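Local atomic coordinates of 7beta-hydroxysteroid dehydrogenase (Collinsella aerofaciens, PDB entry 5FYD), a protein that catalyses the NADPH-dependent reduction of the 7-oxo group of 7-oxolithocholate to give the bile acid ursodeoxycholate. Residues 151-154 against 155-158; 106-109 against 110-113; 46-49 against 50-53; 78-81 against 82-85. All blocks are in the same frame, centred on the assembly; numbering follows the deposited sequence.

Interaction 1 (151-154 against 155-158)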
ATOM      1  N   PRO A 151       3.508  -3.848 -16.738  1.00 13.21           N
ATOM      2  CA  PRO A 151       4.842  -3.242 -16.835  1.00 13.47           C
ATOM      3  C   PRO A 151       5.299  -2.663 -15.505  1.00 14.17           C
ATOM      4  O   PRO A 151       4.481  -2.101 -14.771  1.00 13.93           O
ATOM      5  CB  PRO A 151       4.629  -2.122 -17.874  1.00 14.01           C
ATOM      6  CG  PRO A 151       3.543  -2.637 -18.754  1.00 13.75           C
ATOM      7  CD  PRO A 151       2.614  -3.348 -17.812  1.00 14.23           C
ATOM      8  N   TRP A 152       6.586  -2.863 -15.189  1.00 14.36           N
ATOM      9  CA  TRP A 152       7.229  -2.491 -13.913  1.00 14.85           C
ATOM     10  C   TRP A 152       6.788  -3.350 -12.713  1.00 14.65           C
ATOM     11  O   TRP A 152       7.159  -3.085 -11.581  1.00 14.52           O
ATOM     12  CB  TRP A 152       7.142  -0.971 -13.626  1.00 15.15           C
ATOM     13  CG  TRP A 152       8.145  -0.143 -14.396  1.00 15.94           C
ATOM     14  CD1 TRP A 152       9.380   0.256 -13.963  1.00 17.09           C
ATOM     15  CD2 TRP A 152       8.021   0.350 -15.739  1.00 16.88           C
ATOM     16  NE1 TRP A 152      10.018   0.977 -14.935  1.00 17.15           N
ATOM     17  CE2 TRP A 152       9.208   1.066 -16.030  1.00 17.09           C
ATOM     18  CE3 TRP A 152       7.002   0.318 -16.696  1.00 17.17           C
ATOM     19  CZ2 TRP A 152       9.417   1.709 -17.260  1.00 18.10           C
ATOM     20  CZ3 TRP A 152       7.217   0.932 -17.922  1.00 18.14           C
ATOM     21  CH2 TRP A 152       8.421   1.626 -18.193  1.00 17.86           C
ATOM     22  N   ASN A 153       6.010  -4.401 -12.976  1.00 14.68           N
ATOM     23  CA  ASN A 153       5.633  -5.378 -11.967  1.00 15.32           C
ATOM     24  C   ASN A 153       5.193  -6.652 -12.702  1.00 13.71           C
ATOM     25  O   ASN A 153       4.122  -7.208 -12.445  1.00 13.27           O
ATOM     26  CB  ASN A 153       4.505  -4.824 -11.079  1.00 16.63           C
ATOM     27  CG  ASN A 153       4.426  -5.504  -9.717  1.00 19.46           C
ATOM     28  OD1 ASN A 153       4.886  -6.615  -9.521  1.00 18.55           O
ATOM     29  ND2 ASN A 153       3.850  -4.799  -8.745  1.00 24.29           N
ATOM     30  N   GLY A 154       6.029  -7.073 -13.635  1.00 13.07           N
ATOM     31  CA  GLY A 154       5.680  -8.076 -14.645  1.00 13.06           C
ATOM     32  C   GLY A 154       5.098  -9.375 -14.109  1.00 13.80           C
ATOM     33  O   GLY A 154       4.113  -9.916 -14.657  1.00 12.80           O
ATOM     34  N   GLN A 155       5.665  -9.868 -13.012  1.00 14.02           N
ATOM     35  CA  GLN A 155       5.160 -11.124 -12.447  1.00 15.23           C
ATOM     36  C   GLN A 155       3.762 -11.081 -11.816  1.00 15.84           C
ATOM     37  O   GLN A 155       3.124 -12.141 -11.670  1.00 16.30           O
ATOM     38  CB  GLN A 155       6.167 -11.735 -11.473  1.00 15.52           C
ATOM     39  CG  GLN A 155       7.030 -12.801 -12.106  1.00 15.25           C
ATOM     40  CD  GLN A 155       7.385 -13.912 -11.138  1.00 14.20           C
ATOM     41  OE1 GLN A 155       6.602 -14.807 -10.880  1.00 15.40           O
ATOM     42  NE2 GLN A 155       8.587 -13.865 -10.624  1.00 13.27           N
ATOM     43  N   TYR A 156       3.274  -9.896 -11.451  1.00 16.12           N
ATOM     44  CA  TYR A 156       1.882  -9.703 -10.964  1.00 17.10           C
ATOM     45  C   TYR A 156       0.925 -10.242 -12.026  1.00 15.32           C
ATOM     46  O   TYR A 156       0.202 -11.231 -11.802  1.00 14.44           O
ATOM     47  CB  TYR A 156       1.588  -8.200 -10.708  1.00 19.18           C
ATOM     48  CG  TYR A 156       0.302  -7.805  -9.935  1.00 20.44           C
ATOM     49  CD1 TYR A 156      -0.692  -8.714  -9.602  1.00 21.85           C
ATOM     50  CD2 TYR A 156       0.131  -6.474  -9.509  1.00 24.38           C
ATOM     51  CE1 TYR A 156      -1.815  -8.338  -8.882  1.00 23.20           C
ATOM     52  CE2 TYR A 156      -1.009  -6.073  -8.810  1.00 24.99           C
ATOM     53  CZ  TYR A 156      -1.973  -7.004  -8.485  1.00 26.41           C
ATOM     54  OH  TYR A 156      -3.097  -6.600  -7.770  1.00 28.88           O
ATOM     55  N   GLY A 157       0.973  -9.631 -13.199  1.00 13.05           N
ATOM     56  CA  GLY A 157       0.114 -10.015 -14.285  1.00 12.80           C
ATOM     57  C   GLY A 157       0.414 -11.419 -14.781  1.00 11.39           C
ATOM     58  O   GLY A 157      -0.499 -12.152 -15.129  1.00 11.91           O
ATOM     59  N   ALA A 158       1.691 -11.793 -14.822  1.00 11.22           N
ATOM     60  CA  ALA A 158       2.054 -13.102 -15.375  1.00 10.81           C
ATOM     61  C   ALA A 158       1.472 -14.215 -14.501  1.00 10.87           C
ATOM     62  O   ALA A 158       0.877 -15.170 -15.005  1.00 11.63           O
ATOM     63  CB  ALA A 158       3.565 -13.250 -15.500  1.00 10.84           C
TER
HETATM   64  O   HOH W   1       6.742  -8.437 -10.547  1.00 22.07           O
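The start of helix 154-173, which carries the Tyr-x-x-x-Lys motif of the short-chain dehydrogenases as Tyr-156 and Lys-160, includes the contact of Asn-153 with Tyr-156. Tyr-156 is the inferred proton acceptor; its side chain lies about 4 Å, between nearest atoms, from those of Ser-143, the inferred transition-state stabilizer, and Lys-160. The backbone link is Tyr-156 N to Asn-153 O, 3.0 Å long but bent: the angle at the hydrogen is 143°, and the donor stands above the carbonyl plane. Ser-150 OG bonds both to this oxygen and to Gly-157 N, steadying the same turn from the preceding loop. Ala-158 N reaches Gly-154 O at 3.1 Å, and that donor does lie in the carbonyl plane.

With CG anti to the backbone N (chi1 -157°), the Asn-153 amide is brought beside Tyr-156. Its OD1 accepts from Ser-96 N and from a water 2.8 Å away, and the oxygen of this water takes a weak bond from Gln-155 N. Replacing Asn-153 with a leucine would probably leave Ser-96 N without its acceptor and remove the amide beside the Tyr-156 ring. The ring of His-95 stacks on Tyr-156, and Pro-199 of the second subunit packs against it. Amide and phenol planes are 57° apart, which rules out a flat stack: OD1 of Asn-153 touches Tyr-156 CB at 3.8 Å, while ND2 of Asn-153 comes obliquely to Tyr-156 CD2 at 4.1 Å.

Interaction 2 (106-109 against 110-113)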
ATOM      1  N   GLU A 106      15.790 -14.430  -6.082  1.00 15.38           N
ATOM      2  CA  GLU A 106      15.119 -14.914  -4.868  1.00 16.78           C
ATOM      3  C   GLU A 106      13.674 -14.386  -4.786  1.00 15.54           C
ATOM      4  O   GLU A 106      12.779 -15.128  -4.426  1.00 13.47           O
ATOM      5  CB  GLU A 106      15.926 -14.542  -3.600  1.00 20.30           C
ATOM      6  CG  GLU A 106      15.946 -13.043  -3.309  1.00 24.89           C
ATOM      7  CD  GLU A 106      16.781 -12.636  -2.117  1.00 31.82           C
ATOM      8  OE1 GLU A 106      16.664 -13.298  -1.055  1.00 37.19           O
ATOM      9  OE2 GLU A 106      17.529 -11.623  -2.239  1.00 35.44           O
ATOM     10  N   LYS A 107      13.461 -13.115  -5.154  1.00 15.25           N
ATOM     11  CA  LYS A 107      12.123 -12.500  -5.142  1.00 15.97           C
ATOM     12  C   LYS A 107      11.255 -13.019  -6.281  1.00 13.77           C
ATOM     13  O   LYS A 107      10.078 -13.277  -6.085  1.00 13.49           O
ATOM     14  CB  LYS A 107      12.211 -10.969  -5.176  1.00 17.46           C
ATOM     15  CG  LYS A 107      10.869 -10.230  -5.040  1.00 21.07           C
ATOM     16  CD  LYS A 107      10.232 -10.439  -3.659  1.00 24.95           C
ATOM     17  CE  LYS A 107       9.452  -9.227  -3.176  1.00 29.56           C
ATOM     18  NZ  LYS A 107       9.247  -9.248  -1.701  1.00 33.39           N
ATOM     19  N   HIS A 108      11.825 -13.172  -7.471  1.00 12.89           N
ATOM     20  CA  HIS A 108      11.110 -13.833  -8.567  1.00 12.52           C
ATOM     21  C   HIS A 108      10.628 -15.229  -8.186  1.00 12.12           C
ATOM     22  O   HIS A 108       9.506 -15.620  -8.500  1.00 10.77           O
ATOM     23  CB  HIS A 108      11.956 -13.915  -9.838  1.00 12.60           C
ATOM     24  CG  HIS A 108      12.064 -12.620 -10.589  1.00 12.37           C
ATOM     25  ND1 HIS A 108      10.977 -11.983 -11.140  1.00 12.91           N
ATOM     26  CD2 HIS A 108      13.138 -11.859 -10.903  1.00 12.38           C
ATOM     27  CE1 HIS A 108      11.371 -10.882 -11.750  1.00 12.40           C
ATOM     28  NE2 HIS A 108      12.684 -10.806 -11.654  1.00 12.37           N
ATOM     29  N   GLU A 109      11.484 -15.971  -7.493  1.00 11.67           N
ATOM     30  CA  GLU A 109      11.113 -17.316  -7.117  1.00 12.12           C
ATOM     31  C   GLU A 109      10.018 -17.293  -6.056  1.00 11.26           C
ATOM     32  O   GLU A 109       9.126 -18.142  -6.071  1.00 10.85           O
ATOM     33  CB  GLU A 109      12.322 -18.143  -6.671  1.00 13.00           C
ATOM     34  CG  GLU A 109      11.949 -19.607  -6.480  1.00 13.91           C
ATOM     35  CD  GLU A 109      13.089 -20.596  -6.660  1.00 14.51           C
ATOM     36  OE1 GLU A 109      13.984 -20.386  -7.498  1.00 14.33           O
ATOM     37  OE2 GLU A 109      13.051 -21.620  -5.969  1.00 17.18           O
ATOM     38  N   ALA A 110      10.083 -16.324  -5.146  1.00 11.25           N
ATOM     39  CA  ALA A 110       9.036 -16.153  -4.144  1.00 11.27           C
ATOM     40  C   ALA A 110       7.694 -15.929  -4.849  1.00 10.99           C
ATOM     41  O   ALA A 110       6.689 -16.520  -4.482  1.00 10.92           O
ATOM     42  CB  ALA A 110       9.343 -14.993  -3.210  1.00 11.56           C
ATOM     43  N   MET A 111       7.698 -15.078  -5.868  1.00 11.28           N
ATOM     44  CA  MET A 111       6.463 -14.785  -6.613  1.00 11.90           C
ATOM     45  C   MET A 111       5.956 -16.009  -7.368  1.00 11.55           C
ATOM     46  O   MET A 111       4.764 -16.311  -7.348  1.00 11.02           O
ATOM     47  CB  MET A 111       6.645 -13.597  -7.540  1.00 12.35           C
ATOM     48  CG  MET A 111       6.701 -12.268  -6.763  1.00 13.07           C
ATOM     49  SD  MET A 111       6.773 -10.809  -7.816  1.00 15.50           S
ATOM     50  CE  MET A 111       8.447 -10.852  -8.396  1.00 15.12           C
ATOM     51  N   ILE A 112       6.853 -16.707  -8.050  1.00 10.62           N
ATOM     52  CA  ILE A 112       6.475 -17.975  -8.666  1.00 11.03           C
ATOM     53  C   ILE A 112       5.824 -18.942  -7.653  1.00 10.67           C
ATOM     54  O   ILE A 112       4.821 -19.628  -7.949  1.00 10.33           O
ATOM     55  CB  ILE A 112       7.697 -18.641  -9.328  1.00 11.77           C
ATOM     56  CG1 ILE A 112       8.002 -17.944 -10.638  1.00 12.53           C
ATOM     57  CG2 ILE A 112       7.458 -20.145  -9.531  1.00 12.31           C
ATOM     58  CD1 ILE A 112       9.372 -18.287 -11.197  1.00 13.16           C
ATOM     59  N   ASN A 113       6.414 -19.016  -6.471  1.00 10.28           N
ATOM     60  CA  ASN A 113       5.884 -19.900  -5.444  1.00 10.86           C
ATOM     61  C   ASN A 113       4.474 -19.517  -5.014  1.00 11.05           C
ATOM     62  O   ASN A 113       3.602 -20.371  -4.910  1.00 11.19           O
ATOM     63  CB  ASN A 113       6.822 -19.946  -4.257  1.00 11.21           C
ATOM     64  CG  ASN A 113       8.017 -20.810  -4.528  1.00 11.68           C
ATOM     65  OD1 ASN A 113       8.055 -21.527  -5.528  1.00 11.56           O
ATOM     66  ND2 ASN A 113       8.973 -20.777  -3.642  1.00 11.92           N
TER
HETATM   67  O   HOH W   2      11.610 -22.097  -3.708  1.00 17.30           O
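Met-111 CE is the methyl that meets the preceding turn: it lies 3.9 Å from ND1 of His-108, oblique to the imidazole, and 4.2 Å from CG of Lys-107. A bend at chi3 (-75°) folds this methyl back, which also places it 3.7 Å from Lys-107 O. In the backbone, Ile-112 N donates to His-108 O over 2.9 Å with an almost straight angle of 174°, and its neighbours make the same i to i+4 bond. This is the opening part of helix 105-132, the long helix that in this Rossmann-type fold runs beside helix 154-173; the side chain of Met-111 comes within about 6 Å (nearest atoms) of that of Tyr-156, the inferred proton acceptor. On another side of the helix, a water accepts from ND2 of Asn-113 at 2.9 Å and donates to OE2 of Glu-109 at 2.7 Å, joining two side chains one turn apart that do not bond directly.

The second shell fixes the polar ends. Trp-105 NE1 holds the other carboxylate oxygen of Glu-109, OE1. Ser-68 O takes a second bond from ND2 of Asn-113, and Ile-100 O is bonded to NE2 of His-108. Leu-94, from a loop, covers both Ala-110 and Met-111.

Interaction 3 (46-49 against 50-53)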
ATOM      1  N   ASN A  46      -5.680 -16.021  14.110  1.00 19.12           N
ATOM      2  CA  ASN A  46      -6.316 -16.407  15.373  1.00 20.26           C
ATOM      3  C   ASN A  46      -7.398 -15.432  15.802  1.00 18.79           C
ATOM      4  O   ASN A  46      -8.429 -15.864  16.285  1.00 17.67           O
ATOM      5  CB  ASN A  46      -5.283 -16.563  16.498  1.00 22.26           C
ATOM      6  CG  ASN A  46      -4.442 -17.811  16.349  1.00 24.55           C
ATOM      7  OD1 ASN A  46      -4.912 -18.832  15.851  1.00 26.19           O
ATOM      8  ND2 ASN A  46      -3.200 -17.749  16.816  1.00 27.44           N
ATOM      9  N   VAL A  47      -7.170 -14.137  15.630  1.00 18.69           N
ATOM     10  CA  VAL A  47      -8.179 -13.139  15.958  1.00 19.16           C
ATOM     11  C   VAL A  47      -9.404 -13.347  15.053  1.00 18.21           C
ATOM     12  O   VAL A  47     -10.523 -13.447  15.542  1.00 16.42           O
ATOM     13  CB  VAL A  47      -7.630 -11.702  15.860  1.00 19.83           C
ATOM     14  CG1 VAL A  47      -8.755 -10.676  15.947  1.00 20.70           C
ATOM     15  CG2 VAL A  47      -6.590 -11.455  16.960  1.00 20.89           C
ATOM     16  N   LEU A  48      -9.162 -13.451  13.746  1.00 17.14           N
ATOM     17  CA  LEU A  48     -10.230 -13.671  12.783  1.00 17.75           C
ATOM     18  C   LEU A  48     -11.009 -14.962  13.069  1.00 16.17           C
ATOM     19  O   LEU A  48     -12.235 -14.985  12.992  1.00 15.77           O
ATOM     20  CB  LEU A  48      -9.660 -13.727  11.365  1.00 19.57           C
ATOM     21  CG  LEU A  48     -10.660 -13.949  10.212  1.00 21.10           C
ATOM     22  CD1 LEU A  48     -11.719 -12.866  10.176  1.00 22.15           C
ATOM     23  CD2 LEU A  48      -9.888 -13.990   8.896  1.00 22.59           C
ATOM     24  N   ALA A  49     -10.296 -16.036  13.390  1.00 15.49           N
ATOM     25  CA  ALA A  49     -10.949 -17.304  13.714  1.00 15.38           C
ATOM     26  C   ALA A  49     -11.910 -17.171  14.894  1.00 14.97           C
ATOM     27  O   ALA A  49     -13.033 -17.667  14.833  1.00 14.87           O
ATOM     28  CB  ALA A  49      -9.924 -18.389  13.983  1.00 15.24           C
ATOM     29  N   GLY A  50     -11.479 -16.472  15.942  1.00 15.35           N
ATOM     30  CA  GLY A  50     -12.352 -16.231  17.101  1.00 15.42           C
ATOM     31  C   GLY A  50     -13.580 -15.418  16.726  1.00 15.82           C
ATOM     32  O   GLY A  50     -14.694 -15.716  17.162  1.00 15.43           O
ATOM     33  N   GLU A  51     -13.387 -14.424  15.867  1.00 15.90           N
ATOM     34  CA  GLU A  51     -14.506 -13.608  15.367  1.00 17.68           C
ATOM     35  C   GLU A  51     -15.498 -14.437  14.550  1.00 16.37           C
ATOM     36  O   GLU A  51     -16.728 -14.302  14.706  1.00 15.89           O
ATOM     37  CB  GLU A  51     -13.981 -12.422  14.552  1.00 20.39           C
ATOM     38  CG  GLU A  51     -13.232 -11.437  15.434  1.00 23.43           C
ATOM     39  CD  GLU A  51     -12.670 -10.234  14.697  1.00 28.33           C
ATOM     40  OE1 GLU A  51     -12.412 -10.324  13.471  1.00 30.91           O
ATOM     41  OE2 GLU A  51     -12.472  -9.199  15.379  1.00 33.59           O
ATOM     42  N   ILE A  52     -14.966 -15.322  13.714  1.00 14.92           N
ATOM     43  CA  ILE A  52     -15.792 -16.200  12.891  1.00 14.50           C
ATOM     44  C   ILE A  52     -16.590 -17.145  13.792  1.00 13.66           C
ATOM     45  O   ILE A  52     -17.789 -17.334  13.583  1.00 13.54           O
ATOM     46  CB  ILE A  52     -14.944 -16.978  11.856  1.00 14.06           C
ATOM     47  CG1 ILE A  52     -14.425 -16.047  10.730  1.00 15.22           C
ATOM     48  CG2 ILE A  52     -15.702 -18.172  11.271  1.00 14.35           C
ATOM     49  CD1 ILE A  52     -15.413 -15.639   9.676  1.00 16.17           C
ATOM     50  N   ARG A  53     -15.922 -17.772  14.754  1.00 13.57           N
ATOM     51  CA  ARG A  53     -16.619 -18.666  15.676  1.00 14.33           C
ATOM     52  C   ARG A  53     -17.750 -17.930  16.409  1.00 14.35           C
ATOM     53  O   ARG A  53     -18.880 -18.431  16.482  1.00 14.76           O
ATOM     54  CB  ARG A  53     -15.641 -19.265  16.694  1.00 15.12           C
ATOM     55  CG  ARG A  53     -14.684 -20.297  16.106  1.00 15.65           C
ATOM     56  CD  ARG A  53     -14.038 -21.141  17.191  1.00 17.24           C
ATOM     57  NE  ARG A  53     -13.257 -20.346  18.129  1.00 18.58           N
ATOM     58  CZ  ARG A  53     -12.025 -19.865  17.920  1.00 19.50           C
ATOM     59  NH1 ARG A  53     -11.387 -20.052  16.769  1.00 19.41           N
ATOM     60  NH2 ARG A  53     -11.423 -19.165  18.880  1.00 19.95           N
TER
HETATM   61  O   HOH W   3      -8.871 -18.007  18.081  1.00 39.96           O
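The guanidinium of Arg-53 lies back over the preceding turn: CA of Gly-50 sits 3.5 Å above one face, displaced toward the rim, and Ala-49 O also lies over a face. At the edge, in the plane, is a water that accepts from NH2 of Arg-53 at 2.9 Å. All this belongs to helix 42-56, the helix of the beta-alpha-beta unit formed with strands 34-39 and 60-64 in the Rossmann fold. The same water donates to Asn-46 O, so it bridges a backbone carbonyl to an arginine seven residues further along. Ala-49 O, by contrast, receives no bond from NH1 of Arg-53, because the approach is over the guanidinium face and the angle is poor; its donor is Arg-53 N, at 2.9 Å and 169° at the hydrogen. NH1 of Arg-53 also comes to 3.6 Å from CB of Ala-49. The bend at chi3 of Arg-53 (-61°) turns the group back, and NH1 then finds its polar partner in Thr-60 OG1, tying the helix to the start of strand 60-64.

The other sides of the helix differ. Val-47 and Glu-51 run side by side and point the same way, with CG1 of Val-47 4.0 Å from OE2 of Glu-51, a contact without a polar bond. Leu-48 and Ile-52 form the buried side, which packs on helix 19-30, while Leu-48 and Ala-49 both rest on Met-37 of strand 34-39. Between Leu-48 and Ile-52, CD1 of the leucine approaches CG1 of the isoleucine at 4.2 Å, and the same CG1 of Ile-52 lies 3.3 Å from Leu-48 O.

Interaction 4 (78-81 against 82-85)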
ATOM      1  N   ALA A  78      -1.655 -31.474   5.243  1.00 14.30           N
ATOM      2  CA  ALA A  78      -1.614 -32.225   6.506  1.00 15.88           C
ATOM      3  C   ALA A  78      -2.705 -31.721   7.449  1.00 15.93           C
ATOM      4  O   ALA A  78      -3.369 -32.538   8.112  1.00 16.47           O
ATOM      5  CB  ALA A  78      -0.234 -32.148   7.157  1.00 16.59           C
ATOM      6  N   ALA A  79      -2.923 -30.404   7.469  1.00 16.39           N
ATOM      7  CA  ALA A  79      -3.962 -29.777   8.303  1.00 16.46           C
ATOM      8  C   ALA A  79      -5.385 -30.184   7.933  1.00 16.75           C
ATOM      9  O   ALA A  79      -6.247 -30.324   8.821  1.00 17.25           O
ATOM     10  CB  ALA A  79      -3.843 -28.255   8.283  1.00 17.03           C
ATOM     11  N   THR A  80      -5.653 -30.379   6.648  1.00 15.83           N
ATOM     12  CA  THR A  80      -7.011 -30.753   6.230  1.00 15.45           C
ATOM     13  C   THR A  80      -7.287 -32.243   6.071  1.00 16.27           C
ATOM     14  O   THR A  80      -8.418 -32.623   5.804  1.00 15.44           O
ATOM     15  CB  THR A  80      -7.419 -30.036   4.917  1.00 15.31           C
ATOM     16  OG1 THR A  80      -6.635 -30.537   3.833  1.00 15.14           O
ATOM     17  CG2 THR A  80      -7.218 -28.552   5.064  1.00 15.67           C
ATOM     18  N   GLU A  81      -6.275 -33.091   6.212  1.00 16.76           N
ATOM     19  CA  GLU A  81      -6.465 -34.529   6.015  1.00 18.97           C
ATOM     20  C   GLU A  81      -7.550 -35.025   6.974  1.00 18.66           C
ATOM     21  O   GLU A  81      -7.549 -34.654   8.126  1.00 18.18           O
ATOM     22  CB  GLU A  81      -5.160 -35.284   6.288  1.00 21.57           C
ATOM     23  CG  GLU A  81      -5.229 -36.784   6.025  1.00 25.04           C
ATOM     24  CD  GLU A  81      -3.955 -37.506   6.423  1.00 29.74           C
ATOM     25  OE1 GLU A  81      -3.060 -36.868   7.023  1.00 33.67           O
ATOM     26  OE2 GLU A  81      -3.843 -38.722   6.148  1.00 36.00           O
ATOM     27  N   GLY A  82      -8.497 -35.794   6.452  1.00 18.20           N
ATOM     28  CA  GLY A  82      -9.613 -36.314   7.242  1.00 17.55           C
ATOM     29  C   GLY A  82     -10.842 -35.420   7.360  1.00 18.07           C
ATOM     30  O   GLY A  82     -11.903 -35.891   7.827  1.00 18.32           O
ATOM     31  N   LEU A  83     -10.727 -34.152   6.958  1.00 16.50           N
ATOM     32  CA  LEU A  83     -11.878 -33.252   6.882  1.00 16.80           C
ATOM     33  C   LEU A  83     -12.702 -33.530   5.629  1.00 16.06           C
ATOM     34  O   LEU A  83     -12.159 -33.843   4.572  1.00 16.11           O
ATOM     35  CB  LEU A  83     -11.447 -31.785   6.872  1.00 16.94           C
ATOM     36  CG  LEU A  83     -10.592 -31.255   8.014  1.00 17.47           C
ATOM     37  CD1 LEU A  83     -10.251 -29.801   7.779  1.00 18.12           C
ATOM     38  CD2 LEU A  83     -11.238 -31.429   9.383  1.00 18.38           C
ATOM     39  N   ASP A  84     -14.023 -33.418   5.753  1.00 15.73           N
ATOM     40  CA  ASP A  84     -14.875 -33.431   4.578  1.00 15.52           C
ATOM     41  C   ASP A  84     -14.781 -32.048   3.933  1.00 14.25           C
ATOM     42  O   ASP A  84     -15.228 -31.056   4.521  1.00 13.78           O
ATOM     43  CB  ASP A  84     -16.327 -33.758   4.885  1.00 16.38           C
ATOM     44  CG  ASP A  84     -17.150 -33.810   3.624  1.00 17.53           C
ATOM     45  OD1 ASP A  84     -17.030 -34.818   2.905  1.00 18.11           O
ATOM     46  OD2 ASP A  84     -17.870 -32.836   3.314  1.00 18.19           O
ATOM     47  N   MET A  85     -14.154 -31.992   2.756  1.00 14.34           N
ATOM     48  CA  MET A  85     -13.854 -30.715   2.083  1.00 14.03           C
ATOM     49  C   MET A  85     -14.939 -30.398   1.058  1.00 13.56           C
ATOM     50  O   MET A  85     -15.325 -31.256   0.241  1.00 14.53           O
ATOM     51  CB  MET A  85     -12.491 -30.769   1.385  1.00 13.72           C
ATOM     52  CG  MET A  85     -11.313 -31.035   2.323  1.00 14.21           C
ATOM     53  SD  MET A  85     -11.151 -29.814   3.625  1.00 14.97           S
ATOM     54  CE  MET A  85     -10.985 -28.268   2.723  1.00 14.70           C
TER
HETATM   55  O   HOH W   4      -9.650 -34.735   3.589  1.00 27.78           O
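A type II beta turn from Thr-80 to Leu-83 follows helix 72-80, closed by Leu-83 N donating to Thr-80 O over 3.0 Å, with the donor tilted from the carbonyl plane. At the third position Gly-82 has a positive phi of 87°, where any CB would collide with Glu-81 O, so that a residue without a side chain is needed there. A water reinforces the turn, donating to Leu-83 O at 2.8 Å and, over a longer 3.3 Å, to Thr-80 O.

Leu-83 folds its side chain back over Thr-80. With CG beside its own backbone N (chi1 -57°), CG lies 3.4 Å from Thr-80 O, while the CD1 branch reaches across to Thr-80 CA at 3.7 Å. Met-85, doubled up by bends at chi2 and chi3, brings its SD to Thr-80 CB at 4.0 Å, so the threonine is met by both apolar side chains at its CB. Its hydroxyl, OG1, is bonded to Tyr-126 OH instead. Cutting Leu-83 back to an alanine would remove both methyl branches and is likely to open a gap beside Thr-80 CA and take an apolar neighbour from Val-36 of strand 34-39 and from Trp-10 of strand 10-14, both of which this leucine touches.

The turn delivers the chain into strand 85-90 of the parallel sheet; just before it, Asp-84 forms a salt bridge with Arg-135. Backbone and water bonds fix the path, whereas the side chains of Leu-83 and Met-85 meet Thr-80 through apolar and sulfur contacts, which implies that the side-chain part of this contact rests on van der Waals contact, not on polar pairing.

In the fold
Interactions 1 and 2 touch through NE2 of Gln-155 and His-108 O, 2.9 Å apart, a probable hydrogen bond between helices 154-173 and 105-132. Interactions 3 and 4, centres about 19 Å apart, lie across the chain's centre from interaction 1; both reach strands 34-39 and 60-64. Interaction 2 is a surface contact bridged by water between Glu-109 and Asn-113; the others are partly buried, with apolar Leu-48 and Ile-52 in interaction 3 and leucine and methionine contacts in interaction 4. Interactions 2 and 3 are regular i to i+4 helix turns, whereas 151-158 leads into a helix and 78-85 leaves one through a type II turn. Interaction 1 alone holds the inferred catalytic tyrosine and touches the second subunit.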